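Local coordinates for translation initiation factor 6 (Methanocaldococcus jannaschii, PDB 1G61), which binds the 50S ribosomal subunit and prevents it from joining the 30S subunit to form the 70S initiation complex, at residues K7-I12 with T26-F31; L49-G54 with L81-N86; N66-L71 with S134-V139; I100-T105 with P122-F127; G160-P165 with E222-L227. All coordinates share one frame; numbering follows the deposited sequence.

Contact 1. Residues K7-I12 with T26-F31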
# COMPACT_ATOMS: atom_id res chain seq x y z
N LYS A 7 -9.15 -5.70 11.61
CA LYS A 7 -10.30 -4.88 11.34
C LYS A 7 -11.06 -5.39 10.12
O LYS A 7 -10.42 -5.91 9.19
CB LYS A 7 -9.94 -3.42 10.99
CG LYS A 7 -9.47 -2.55 12.11
CD LYS A 7 -10.60 -2.25 13.08
CE LYS A 7 -11.57 -1.27 12.42
NZ LYS A 7 -12.74 -1.09 13.32
N TYR A 8 -12.36 -5.18 10.15
CA TYR A 8 -13.15 -5.15 8.95
C TYR A 8 -13.54 -3.69 8.74
O TYR A 8 -13.73 -2.95 9.72
CB TYR A 8 -14.41 -6.00 9.06
CG TYR A 8 -14.20 -7.43 9.43
CD1 TYR A 8 -14.13 -7.85 10.75
CD2 TYR A 8 -14.06 -8.38 8.42
CE1 TYR A 8 -13.93 -9.19 11.02
CE2 TYR A 8 -13.86 -9.72 8.68
CZ TYR A 8 -13.79 -10.11 10.00
OH TYR A 8 -13.61 -11.44 10.31
N PHE A 9 -13.62 -3.26 7.50
CA PHE A 9 -14.13 -1.92 7.17
C PHE A 9 -15.58 -2.08 6.69
O PHE A 9 -15.78 -2.51 5.54
CB PHE A 9 -13.29 -1.29 6.07
CG PHE A 9 -11.92 -0.80 6.48
CD1 PHE A 9 -11.48 -0.85 7.82
CD2 PHE A 9 -11.06 -0.27 5.53
CE1 PHE A 9 -10.24 -0.37 8.17
CE2 PHE A 9 -9.80 0.18 5.89
CZ PHE A 9 -9.39 0.12 7.21
N SER A 10 -16.52 -1.73 7.57
CA SER A 10 -17.93 -1.90 7.29
C SER A 10 -18.18 -3.31 6.74
O SER A 10 -18.88 -3.51 5.74
CB SER A 10 -18.48 -0.83 6.32
OG SER A 10 -18.30 0.45 6.93
N GLY A 11 -17.60 -4.32 7.40
CA GLY A 11 -17.76 -5.72 7.07
C GLY A 11 -16.81 -6.33 6.03
O GLY A 11 -16.80 -7.55 5.80
N ILE A 12 -16.00 -5.48 5.40
CA ILE A 12 -15.16 -5.91 4.29
C ILE A 12 -13.76 -6.22 4.81
O ILE A 12 -13.15 -5.35 5.47
CB ILE A 12 -15.10 -4.80 3.21
CG1 ILE A 12 -16.47 -4.54 2.60
CG2 ILE A 12 -14.06 -5.12 2.14
CD1 ILE A 12 -16.53 -3.24 1.80
N THR A 26 -2.56 8.18 5.91
CA THR A 26 -3.36 7.06 5.53
C THR A 26 -4.59 7.54 4.78
O THR A 26 -5.22 8.47 5.27
CB THR A 26 -3.80 6.25 6.77
OG1 THR A 26 -2.63 5.91 7.54
CG2 THR A 26 -4.53 5.00 6.31
N LEU A 27 -4.85 6.95 3.62
CA LEU A 27 -6.05 7.29 2.84
C LEU A 27 -7.07 6.18 3.06
O LEU A 27 -6.71 5.00 2.94
CB LEU A 27 -5.74 7.46 1.35
CG LEU A 27 -4.61 8.42 0.97
CD1 LEU A 27 -4.66 8.70 -0.52
CD2 LEU A 27 -4.65 9.75 1.67
N LEU A 28 -8.30 6.59 3.37
CA LEU A 28 -9.34 5.67 3.79
C LEU A 28 -10.64 5.91 3.05
O LEU A 28 -10.87 7.02 2.54
CB LEU A 28 -9.63 5.82 5.31
CG LEU A 28 -8.47 5.44 6.25
CD1 LEU A 28 -8.74 5.90 7.66
CD2 LEU A 28 -8.22 3.93 6.17
N PRO A 29 -11.52 4.94 2.97
CA PRO A 29 -12.82 5.17 2.29
C PRO A 29 -13.73 6.11 3.06
O PRO A 29 -13.67 6.12 4.28
CB PRO A 29 -13.44 3.78 2.23
CG PRO A 29 -12.61 2.89 3.03
CD PRO A 29 -11.38 3.58 3.47
N ILE A 30 -14.55 6.86 2.30
CA ILE A 30 -15.44 7.82 2.99
C ILE A 30 -16.50 7.14 3.83
O ILE A 30 -17.07 7.81 4.71
CB ILE A 30 -16.15 8.77 1.97
CG1 ILE A 30 -17.05 8.04 0.95
CG2 ILE A 30 -15.11 9.64 1.29
CD1 ILE A 30 -17.83 9.06 0.10
N PHE A 31 -16.77 5.85 3.61
CA PHE A 31 -17.88 5.23 4.36
C PHE A 31 -17.45 4.86 5.77
O PHE A 31 -18.30 4.50 6.57
CB PHE A 31 -18.43 4.01 3.60
CG PHE A 31 -17.48 2.89 3.26
CD1 PHE A 31 -16.98 2.03 4.22
CD2 PHE A 31 -17.11 2.69 1.93
CE1 PHE A 31 -16.10 0.98 3.88
CE2 PHE A 31 -16.27 1.66 1.56
CZ PHE A 31 -15.80 0.81 2.54

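Contact 2. Residues L49-G54 with L81-N86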
# COMPACT_ATOMS: atom_id res chain seq x y z
N LEU A 49 -6.91 10.74 5.90
CA LEU A 49 -7.84 11.43 5.01
C LEU A 49 -8.85 10.44 4.45
O LEU A 49 -8.43 9.41 3.87
CB LEU A 49 -7.09 12.06 3.82
CG LEU A 49 -8.01 12.66 2.75
CD1 LEU A 49 -8.82 13.84 3.30
CD2 LEU A 49 -7.21 13.07 1.51
N GLN A 50 -10.14 10.74 4.59
CA GLN A 50 -11.17 9.97 3.90
C GLN A 50 -11.47 10.65 2.58
O GLN A 50 -11.80 11.83 2.54
CB GLN A 50 -12.45 9.91 4.75
CG GLN A 50 -12.22 9.05 6.00
CD GLN A 50 -13.49 8.89 6.81
OE1 GLN A 50 -14.29 7.95 6.54
NE2 GLN A 50 -13.72 9.75 7.76
N THR A 51 -11.35 9.90 1.47
CA THR A 51 -11.55 10.46 0.14
C THR A 51 -11.96 9.35 -0.81
O THR A 51 -11.59 8.18 -0.64
CB THR A 51 -10.30 11.20 -0.35
OG1 THR A 51 -10.60 11.89 -1.58
CG2 THR A 51 -9.12 10.27 -0.66
N ASN A 52 -12.71 9.69 -1.85
CA ASN A 52 -12.84 8.87 -3.03
C ASN A 52 -11.66 9.08 -3.96
O ASN A 52 -11.00 10.14 -3.89
CB ASN A 52 -14.11 9.25 -3.81
CG ASN A 52 -15.43 8.86 -3.15
OD1 ASN A 52 -15.49 7.96 -2.33
ND2 ASN A 52 -16.46 9.59 -3.56
N ILE A 53 -11.43 8.14 -4.87
CA ILE A 53 -10.54 8.32 -6.02
C ILE A 53 -11.29 7.81 -7.28
O ILE A 53 -11.69 6.66 -7.26
CB ILE A 53 -9.16 7.67 -5.91
CG1 ILE A 53 -8.40 8.25 -4.70
CG2 ILE A 53 -8.36 7.82 -7.21
CD1 ILE A 53 -7.04 7.66 -4.41
N GLY A 54 -11.49 8.67 -8.28
CA GLY A 54 -12.24 8.26 -9.46
C GLY A 54 -13.69 7.99 -9.10
O GLY A 54 -14.40 7.28 -9.84
N LEU A 81 -8.85 15.65 -6.29
CA LEU A 81 -7.51 16.18 -6.30
C LEU A 81 -7.42 17.39 -5.37
O LEU A 81 -6.50 17.50 -4.58
CB LEU A 81 -7.15 16.58 -7.74
CG LEU A 81 -5.68 16.84 -8.03
CD1 LEU A 81 -4.83 15.60 -7.69
CD2 LEU A 81 -5.51 17.22 -9.49
N ASP A 82 -8.40 18.29 -5.46
CA ASP A 82 -8.44 19.43 -4.60
C ASP A 82 -8.47 19.03 -3.11
O ASP A 82 -7.74 19.62 -2.28
CB ASP A 82 -9.64 20.34 -4.88
CG ASP A 82 -9.54 21.09 -6.18
OD1 ASP A 82 -10.54 21.74 -6.56
OD2 ASP A 82 -8.49 21.08 -6.85
N ARG A 83 -9.31 18.08 -2.75
CA ARG A 83 -9.47 17.57 -1.40
C ARG A 83 -8.13 17.01 -0.90
O ARG A 83 -7.71 17.27 0.24
CB ARG A 83 -10.54 16.47 -1.32
CG ARG A 83 -10.68 15.86 0.07
CD ARG A 83 -11.94 15.00 0.17
NE ARG A 83 -12.05 14.41 1.49
CZ ARG A 83 -12.37 15.07 2.64
NH1 ARG A 83 -12.63 16.37 2.65
NH2 ARG A 83 -12.39 14.37 3.78
N ILE A 84 -7.50 16.21 -1.74
CA ILE A 84 -6.21 15.61 -1.33
C ILE A 84 -5.14 16.67 -1.17
O ILE A 84 -4.42 16.67 -0.15
CB ILE A 84 -5.79 14.56 -2.38
CG1 ILE A 84 -6.73 13.36 -2.37
CG2 ILE A 84 -4.34 14.12 -2.16
CD1 ILE A 84 -6.61 12.44 -3.57
N LYS A 85 -4.99 17.59 -2.10
CA LYS A 85 -3.95 18.62 -1.97
C LYS A 85 -4.25 19.51 -0.77
O LYS A 85 -3.30 19.94 -0.09
CB LYS A 85 -3.85 19.43 -3.28
CG LYS A 85 -3.29 18.57 -4.43
CD LYS A 85 -3.03 19.40 -5.68
CE LYS A 85 -2.23 18.49 -6.62
NZ LYS A 85 -1.82 19.25 -7.82
N ASN A 86 -5.51 19.79 -0.49
CA ASN A 86 -5.83 20.62 0.68
C ASN A 86 -5.42 19.91 1.96
O ASN A 86 -4.84 20.54 2.87
CB ASN A 86 -7.33 20.98 0.68
CG ASN A 86 -7.68 21.74 1.95
OD1 ASN A 86 -8.26 21.15 2.88
ND2 ASN A 86 -7.34 22.99 1.95

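Contact 3. Residues N66-L71 with S134-V139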
# COMPACT_ATOMS: atom_id res chain seq x y z
N ASN A 66 4.31 7.28 -0.92
CA ASN A 66 5.41 7.04 0.03
C ASN A 66 5.72 8.40 0.66
O ASN A 66 4.88 9.32 0.60
CB ASN A 66 6.60 6.33 -0.60
CG ASN A 66 7.42 7.17 -1.56
OD1 ASN A 66 7.04 8.33 -1.84
ND2 ASN A 66 8.54 6.60 -2.03
N LYS A 67 6.88 8.55 1.30
CA LYS A 67 7.19 9.85 1.96
C LYS A 67 7.31 10.98 0.94
O LYS A 67 7.09 12.15 1.28
CB LYS A 67 8.50 9.76 2.71
CG LYS A 67 8.76 10.96 3.63
CD LYS A 67 10.21 10.90 4.25
CE LYS A 67 11.20 11.51 3.28
NZ LYS A 67 12.62 11.38 3.75
N TYR A 68 7.68 10.64 -0.30
CA TYR A 68 8.04 11.63 -1.32
C TYR A 68 6.93 11.92 -2.32
O TYR A 68 6.92 13.05 -2.84
CB TYR A 68 9.26 11.12 -2.10
CG TYR A 68 10.51 11.01 -1.22
CD1 TYR A 68 11.03 9.76 -0.84
CD2 TYR A 68 11.17 12.14 -0.78
CE1 TYR A 68 12.17 9.63 -0.06
CE2 TYR A 68 12.30 12.03 0.02
CZ TYR A 68 12.79 10.78 0.38
OH TYR A 68 13.93 10.74 1.16
N GLY A 69 6.07 10.94 -2.60
CA GLY A 69 5.17 11.14 -3.72
C GLY A 69 3.84 10.45 -3.49
O GLY A 69 3.70 9.54 -2.64
N LEU A 70 2.85 10.87 -4.26
CA LEU A 70 1.51 10.28 -4.27
C LEU A 70 1.12 10.10 -5.72
O LEU A 70 1.09 11.12 -6.45
CB LEU A 70 0.51 11.20 -3.55
CG LEU A 70 -1.00 10.78 -3.69
CD1 LEU A 70 -1.27 9.45 -3.06
CD2 LEU A 70 -1.87 11.89 -3.14
N LEU A 71 0.82 8.88 -6.11
CA LEU A 71 0.46 8.59 -7.51
C LEU A 71 -1.06 8.39 -7.62
O LEU A 71 -1.65 7.62 -6.84
CB LEU A 71 1.13 7.33 -8.02
CG LEU A 71 2.63 7.23 -7.81
CD1 LEU A 71 3.16 5.92 -8.41
CD2 LEU A 71 3.34 8.41 -8.45
N SER A 134 8.37 10.86 -9.01
CA SER A 134 7.42 11.17 -7.97
C SER A 134 7.79 10.46 -6.67
O SER A 134 7.86 11.08 -5.61
CB SER A 134 5.99 10.77 -8.39
OG SER A 134 5.15 10.85 -7.23
N LEU A 135 8.02 9.14 -6.76
CA LEU A 135 8.33 8.37 -5.53
C LEU A 135 9.75 8.64 -5.05
O LEU A 135 10.05 8.38 -3.87
CB LEU A 135 8.11 6.90 -5.77
CG LEU A 135 6.66 6.49 -6.10
CD1 LEU A 135 6.61 4.97 -6.25
CD2 LEU A 135 5.67 6.96 -5.06
N ASN A 136 10.65 9.10 -5.94
CA ASN A 136 12.00 9.48 -5.57
C ASN A 136 12.76 8.32 -4.97
O ASN A 136 13.53 8.50 -4.00
CB ASN A 136 12.01 10.70 -4.60
CG ASN A 136 13.39 11.30 -4.41
OD1 ASN A 136 13.73 11.75 -3.29
ND2 ASN A 136 14.12 11.35 -5.48
N VAL A 137 12.60 7.13 -5.54
CA VAL A 137 13.33 5.94 -5.14
C VAL A 137 13.73 5.14 -6.39
O VAL A 137 13.21 5.38 -7.48
CB VAL A 137 12.52 5.02 -4.22
CG1 VAL A 137 12.18 5.68 -2.88
CG2 VAL A 137 11.23 4.58 -4.92
N GLU A 138 14.63 4.20 -6.17
CA GLU A 138 14.95 3.25 -7.23
C GLU A 138 13.69 2.51 -7.63
O GLU A 138 13.01 1.99 -6.71
CB GLU A 138 15.98 2.26 -6.67
CG GLU A 138 16.24 1.12 -7.70
CD GLU A 138 16.99 -0.05 -7.15
OE1 GLU A 138 17.39 -0.09 -5.96
OE2 GLU A 138 17.29 -1.01 -7.91
N VAL A 139 13.42 2.40 -8.92
CA VAL A 139 12.27 1.62 -9.43
C VAL A 139 12.76 0.49 -10.30
O VAL A 139 13.64 0.70 -11.15
CB VAL A 139 11.34 2.55 -10.26
CG1 VAL A 139 10.22 1.73 -10.92
CG2 VAL A 139 10.75 3.63 -9.34
O HOH W 1 15.82 11.87 -0.60

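Contact 4. Residues I100-T105 with P122-F127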
# COMPACT_ATOMS: atom_id res chain seq x y z
N ILE A 100 -0.54 9.37 -13.02
CA ILE A 100 0.03 8.36 -13.92
C ILE A 100 -1.07 8.01 -14.91
O ILE A 100 -2.10 7.41 -14.53
CB ILE A 100 0.47 7.12 -13.12
CG1 ILE A 100 1.58 7.44 -12.10
CG2 ILE A 100 0.87 6.01 -14.09
CD1 ILE A 100 2.89 7.93 -12.72
N LYS A 101 -0.86 8.44 -16.16
CA LYS A 101 -1.93 8.36 -17.14
C LYS A 101 -2.00 7.04 -17.86
O LYS A 101 -2.17 6.92 -19.08
CB LYS A 101 -1.76 9.51 -18.16
CG LYS A 101 -1.90 10.86 -17.49
CD LYS A 101 -1.68 12.02 -18.46
CE LYS A 101 -1.65 13.36 -17.76
NZ LYS A 101 -1.32 14.49 -18.70
N SER A 102 -1.87 5.96 -17.12
CA SER A 102 -1.96 4.63 -17.69
C SER A 102 -3.39 4.21 -18.00
O SER A 102 -4.34 4.62 -17.32
CB SER A 102 -1.31 3.65 -16.66
OG SER A 102 -1.85 3.87 -15.33
N LYS A 103 -3.55 3.33 -19.02
CA LYS A 103 -4.88 2.80 -19.31
C LYS A 103 -5.38 1.92 -18.19
O LYS A 103 -6.58 1.87 -17.95
CB LYS A 103 -4.87 2.06 -20.65
CG LYS A 103 -4.77 2.95 -21.89
CD LYS A 103 -4.65 2.17 -23.18
CE LYS A 103 -4.63 3.01 -24.46
NZ LYS A 103 -6.03 3.47 -24.71
N ASN A 104 -4.46 1.23 -17.51
CA ASN A 104 -4.81 0.45 -16.33
C ASN A 104 -4.73 1.40 -15.13
O ASN A 104 -3.64 1.82 -14.77
CB ASN A 104 -3.86 -0.74 -16.16
CG ASN A 104 -4.36 -1.72 -15.12
OD1 ASN A 104 -5.12 -1.34 -14.21
ND2 ASN A 104 -3.95 -2.99 -15.19
N THR A 105 -5.89 1.69 -14.53
CA THR A 105 -5.95 2.69 -13.46
C THR A 105 -5.66 2.12 -12.07
O THR A 105 -5.64 2.88 -11.12
CB THR A 105 -7.33 3.36 -13.42
OG1 THR A 105 -8.30 2.29 -13.28
CG2 THR A 105 -7.58 4.11 -14.71
N PRO A 122 5.32 -4.88 -15.24
CA PRO A 122 5.79 -4.59 -16.60
C PRO A 122 4.76 -3.81 -17.40
O PRO A 122 5.15 -3.07 -18.33
CB PRO A 122 5.95 -6.01 -17.22
CG PRO A 122 6.25 -6.88 -16.02
CD PRO A 122 5.34 -6.32 -14.95
N GLU A 123 3.46 -3.92 -17.14
CA GLU A 123 2.46 -3.14 -17.88
C GLU A 123 2.72 -1.64 -17.75
O GLU A 123 2.31 -0.91 -18.67
CB GLU A 123 1.06 -3.44 -17.34
CG GLU A 123 -0.08 -2.91 -18.19
CD GLU A 123 -1.45 -3.36 -17.76
OE1 GLU A 123 -1.56 -4.03 -16.72
OE2 GLU A 123 -2.42 -3.00 -18.44
N LEU A 124 3.35 -1.21 -16.66
CA LEU A 124 3.61 0.21 -16.46
C LEU A 124 5.00 0.63 -16.92
O LEU A 124 5.40 1.76 -16.55
CB LEU A 124 3.42 0.58 -14.99
CG LEU A 124 1.96 0.47 -14.48
CD1 LEU A 124 1.97 0.90 -13.02
CD2 LEU A 124 0.96 1.27 -15.31
N LYS A 125 5.71 -0.20 -17.67
CA LYS A 125 7.10 0.15 -18.03
C LYS A 125 7.24 1.54 -18.62
O LYS A 125 8.24 2.24 -18.32
CB LYS A 125 7.67 -0.93 -18.99
CG LYS A 125 8.95 -0.43 -19.68
CD LYS A 125 9.59 -1.59 -20.46
CE LYS A 125 10.90 -1.13 -21.06
NZ LYS A 125 10.93 0.35 -21.24
N ASP A 126 6.30 2.00 -19.44
CA ASP A 126 6.52 3.29 -20.09
C ASP A 126 6.32 4.46 -19.13
O ASP A 126 6.60 5.61 -19.48
CB ASP A 126 5.62 3.43 -21.32
CG ASP A 126 5.96 2.43 -22.40
OD1 ASP A 126 7.17 2.06 -22.53
OD2 ASP A 126 5.06 2.01 -23.12
N PHE A 127 5.86 4.22 -17.91
CA PHE A 127 5.63 5.22 -16.88
C PHE A 127 6.75 5.17 -15.83
O PHE A 127 6.67 5.88 -14.81
CB PHE A 127 4.26 5.07 -16.18
CG PHE A 127 3.16 5.33 -17.21
CD1 PHE A 127 2.63 4.28 -17.97
CD2 PHE A 127 2.68 6.61 -17.42
CE1 PHE A 127 1.64 4.55 -18.91
CE2 PHE A 127 1.69 6.87 -18.36
CZ PHE A 127 1.22 5.84 -19.12

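Contact 5. Residues G160-P165 with E222-L227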
# COMPACT_ATOMS: atom_id res chain seq x y z
N GLY A 160 10.00 -3.90 6.78
CA GLY A 160 9.91 -5.28 6.37
C GLY A 160 8.99 -5.46 5.15
O GLY A 160 8.47 -4.52 4.57
N CYS A 161 8.83 -6.74 4.78
CA CYS A 161 8.07 -7.06 3.57
C CYS A 161 7.43 -8.44 3.75
O CYS A 161 8.13 -9.37 4.19
CB CYS A 161 9.04 -7.03 2.38
SG CYS A 161 8.32 -7.55 0.81
N LEU A 162 6.17 -8.52 3.42
CA LEU A 162 5.45 -9.80 3.40
C LEU A 162 5.00 -10.11 1.98
O LEU A 162 4.35 -9.25 1.38
CB LEU A 162 4.25 -9.77 4.35
CG LEU A 162 3.34 -11.01 4.34
CD1 LEU A 162 4.01 -12.14 5.13
CD2 LEU A 162 1.96 -10.67 4.89
N THR A 163 5.33 -11.30 1.46
CA THR A 163 4.91 -11.62 0.11
C THR A 163 3.90 -12.77 0.07
O THR A 163 3.80 -13.53 1.03
CB THR A 163 6.10 -12.01 -0.80
OG1 THR A 163 6.57 -13.32 -0.42
CG2 THR A 163 7.25 -11.04 -0.61
N HIS A 164 3.26 -12.93 -1.07
CA HIS A 164 2.60 -14.14 -1.51
C HIS A 164 3.41 -15.37 -1.11
O HIS A 164 4.65 -15.38 -1.23
CB HIS A 164 2.53 -14.03 -3.05
CG HIS A 164 1.71 -15.08 -3.73
ND1 HIS A 164 2.01 -16.44 -3.74
CD2 HIS A 164 0.56 -14.92 -4.43
CE1 HIS A 164 1.06 -17.06 -4.45
NE2 HIS A 164 0.17 -16.16 -4.88
N PRO A 165 2.71 -16.41 -0.66
CA PRO A 165 3.43 -17.60 -0.13
C PRO A 165 4.27 -18.33 -1.16
O PRO A 165 5.14 -19.15 -0.73
CB PRO A 165 2.28 -18.48 0.40
CG PRO A 165 1.07 -18.03 -0.29
CD PRO A 165 1.24 -16.56 -0.59
N GLU A 222 3.70 -10.54 11.60
CA GLU A 222 4.49 -9.83 12.56
C GLU A 222 5.99 -9.99 12.28
O GLU A 222 6.74 -9.01 12.25
CB GLU A 222 4.20 -10.37 13.98
CG GLU A 222 2.93 -9.81 14.58
CD GLU A 222 2.36 -10.65 15.71
OE1 GLU A 222 3.07 -11.56 16.20
OE2 GLU A 222 1.19 -10.41 16.10
N ASP A 223 6.42 -11.22 12.06
CA ASP A 223 7.83 -11.51 11.80
C ASP A 223 8.31 -10.88 10.49
O ASP A 223 9.40 -10.32 10.44
CB ASP A 223 8.11 -13.03 11.74
CG ASP A 223 7.96 -13.71 13.08
OD1 ASP A 223 8.05 -13.06 14.14
OD2 ASP A 223 7.79 -14.96 13.06
N ALA A 224 7.47 -10.94 9.45
CA ALA A 224 7.87 -10.39 8.16
C ALA A 224 8.00 -8.89 8.17
O ALA A 224 8.85 -8.33 7.46
CB ALA A 224 6.83 -10.82 7.12
N LEU A 225 7.14 -8.20 8.95
CA LEU A 225 7.09 -6.76 8.92
C LEU A 225 7.91 -6.16 10.06
O LEU A 225 7.96 -4.94 10.19
CB LEU A 225 5.62 -6.27 8.97
CG LEU A 225 4.80 -6.71 7.77
CD1 LEU A 225 3.37 -6.20 7.87
CD2 LEU A 225 5.41 -6.27 6.43
N GLY A 226 8.52 -6.97 10.95
CA GLY A 226 9.24 -6.43 12.08
C GLY A 226 8.36 -5.82 13.13
O GLY A 226 8.78 -4.91 13.89
N LEU A 227 7.11 -6.28 13.23
CA LEU A 227 6.18 -5.67 14.17
C LEU A 227 5.97 -6.64 15.33
O LEU A 227 6.91 -6.63 16.16
CB LEU A 227 4.87 -5.29 13.48
CG LEU A 227 5.01 -4.23 12.38
CD1 LEU A 227 3.68 -4.19 11.64
CD2 LEU A 227 5.42 -2.87 12.92

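Contact 1. Residues K7-I12 with T26-F31
Two phenylalanines reach across this contact with first torsions of opposite sign. In F9, CG lies beside the backbone N and anti to the carbonyl carbon (chi1 -73°), whereas CG of F31 is wedged between N and C (chi1 58°), which brings its ring up to the turn at F9-I12. CE2 of the F9 ring is 4.1 Å from L28 CD2, the two side chains crossing at about a right angle, and its CD2 is 4.3 Å from CG of P29. The turn is a type I' beta turn, closed in both directions by backbone bonds between F9 and I12; it follows strand 4-7, where the K7 backbone bonds V209 of strand 207-210, consistent with the velcro closure of an alpha-beta barrel. It faces the end of strand 25-28 and the following loop. Helices 15-18 and 34-44 also touch F9. Nearer the surface, OG of S10 comes to 3.4 Å from CD1 of F31, CB of F9 lies 4.2 Å from F31 CE1, and CD1 of I12 reaches F31 CZ at 4.2 Å. Within its own loop, CB of P29 sits over one face of the F31 ring, offset toward the rim; S57 touches this side chain as well.

Contact 2. Residues L49-G54 with L81-N86
The carbonyl oxygen of Q50 takes two hydrogen bonds from R83, which grips it side-on. NE of R83 donates to Q50 O at 2.8 Å, with an N-H...O angle of 152°. NH2 of R83 reaches Q50 O at 2.9 Å. Both donors lie in the carbonyl plane, and the oxygen lies nearly in the guanidinium plane, so one acceptor satisfies two N-H groups and fixes the rotation of the arginine head. With its chain extended from CG to NE, R83 reaches from helix 78-90 to the end of strand 47-50. This is helix-on-strand packing, in which the helix joins the edge strand of one three-stranded mixed sheet to strand 69-73 of the next; I84 touches L70 there. L49 CD1 lies over one guanidinium face, 3.6 Å from R83 NH2, while its other methyl, CD2, meets CG1 of I84 at 3.9 Å. The hydroxyl of T51 is satisfied within its own segment: OG1 donates to N52 O at 2.9 Å. The T51 and R83 side chains run past each other in opposite directions, OG1 of T51 lying 3.8 Å from R83 CD. The backbone of L49 pairs with T26 and L28, and G54 N bonds the carboxylate of E80.

Contact 3. Residues N66-L71 with S134-V139
An Asx turn just before strand 69-73 meets the C-terminal end of helix 128-135, and N66 serves both. Its CG lies between the backbone N and the carbonyl carbon (chi1 72°), which sets the amide between its own turn and L135. OD1 of N66 accepts from Y68 N, at 2.8 Å and from above the carbonyl plane, and from G69 N, nearly along the C=O axis. The other end of the amide turns toward the helix, where ND2 of N66 donates to L135 O at 3.0 Å. This bond is almost straight (169°), lies in the amide plane and uses a carbonyl lone pair; ND2 also bonds N114 O. OD1 of N136 sits over the centre of the Y68 ring, 3.6 Å from CD2 of Y68, with amide and ring planes 88° apart. A water bonded to Y68 OH donates a weak, long bond to N136 OD1. G69, with no side chain, makes a CA-H...O contact, its CA 3.3 Å from S134 O. L71 CD2 packs 3.3 Å from S134 OG, itself bonded to N96 O. An Asx turn thus joins antiparallel strands 64-65 and 69-73 against a helix end where N136 takes positive phi.

Contact 4. Residues I100-T105 with P122-F127
S102 CB stands over one face of the F127 ring, 4.2 Å from its centroid and 27° off the normal, a CH-pi contact. The same carbon touches CD2 of L124 at 3.6 Å, so it meets both leucine and phenylalanine. I100 and F127 run past each other in opposite directions, with CG2 of I100 3.8 Å from F127 CD2. The far end of the ring comes up against backbone: CZ of F127 is 3.6 Å from O of K101, the centre of an inverse gamma turn. Farther along, N104 and E123 cross at about a right angle, their amide and carboxylate planes 65° apart. CG of N104, anti to the backbone N (chi1 -168°), carries the amide toward E123, and ND2 of N104 donates to OE1 of E123 at 3.0 Å. OE1 lies near the amide plane, while ND2 approaches from above the carboxylate plane. These are the loops after strands 96-100 and 117-120, the second a 3-10 segment leading into helix 128-135, with F127 at its N-cap position. OG of S102 bonds N104 O and N104 OD1 bonds A106 N; together they fix the backbone and amide rotation of N104, presenting ND2 to E123 in a set direction.

Contact 5. Residues G160-P165 with E222-L227
L162 meets A224 from its first side-chain atom onward. CB of L162 lies 3.9 Å from CB of A224 and 4.2 Å from CD2 of L225. CG, opposite the backbone N (chi1 175°), stands farther from the alanine methyl and carries the chain on to CD1, which closes to 3.7 Å from A224 CB; I200 of strand 200-202 is another neighbour of this leucine. The alanine methyl is also 3.5 Å from the carbonyl O of C161, which places it against both backbone and side chain of the strand. L225 comes in from the next position: its CD2 touches the backbone, 3.8 Å from N of C161 and equally near N of L162, and A202 lies against the same side chain.

Strand 160-163 here packs on the last turn of helix 215-225, which ends in a Schellman motif with G226 at positive phi. At that end the carbonyl O of A224 receives the N-H of C161, at 3.1 Å from its N. The bond is bent (136°), and the donor stands 43° out of the carbonyl plane. G160, which has no side chain, adds a CA-H...O contact to the same oxygen. Thus a carbonyl near the end of a helix is satisfied by the strand, and the bare CA of G160 and the small methyl of A224 are consistent with so close an approach.

How the contacts relate
Contacts 2, 3 and 5 are buried, whereas contacts 1 and 4 involve mainly loops and are partly buried. Contacts 1 and 2 share one sheet, since strands 25-28 and 47-50 are neighbours in it and T26 and L28 pair with L49. Contact 2 touches contact 3 where I84 packs on L70, and contact 3 touches contact 4 through L71 and I100, forming a chain of packing; along the sequence contact 4 is nested inside contact 3. Contact 5 stands apart, its centre about 21 Å from that of contact 3. Helix-end carbonyls are used in 3 and 5, a strand-end carbonyl in 2 and a side-chain carboxylate in 4, while contact 1 is chiefly apolar.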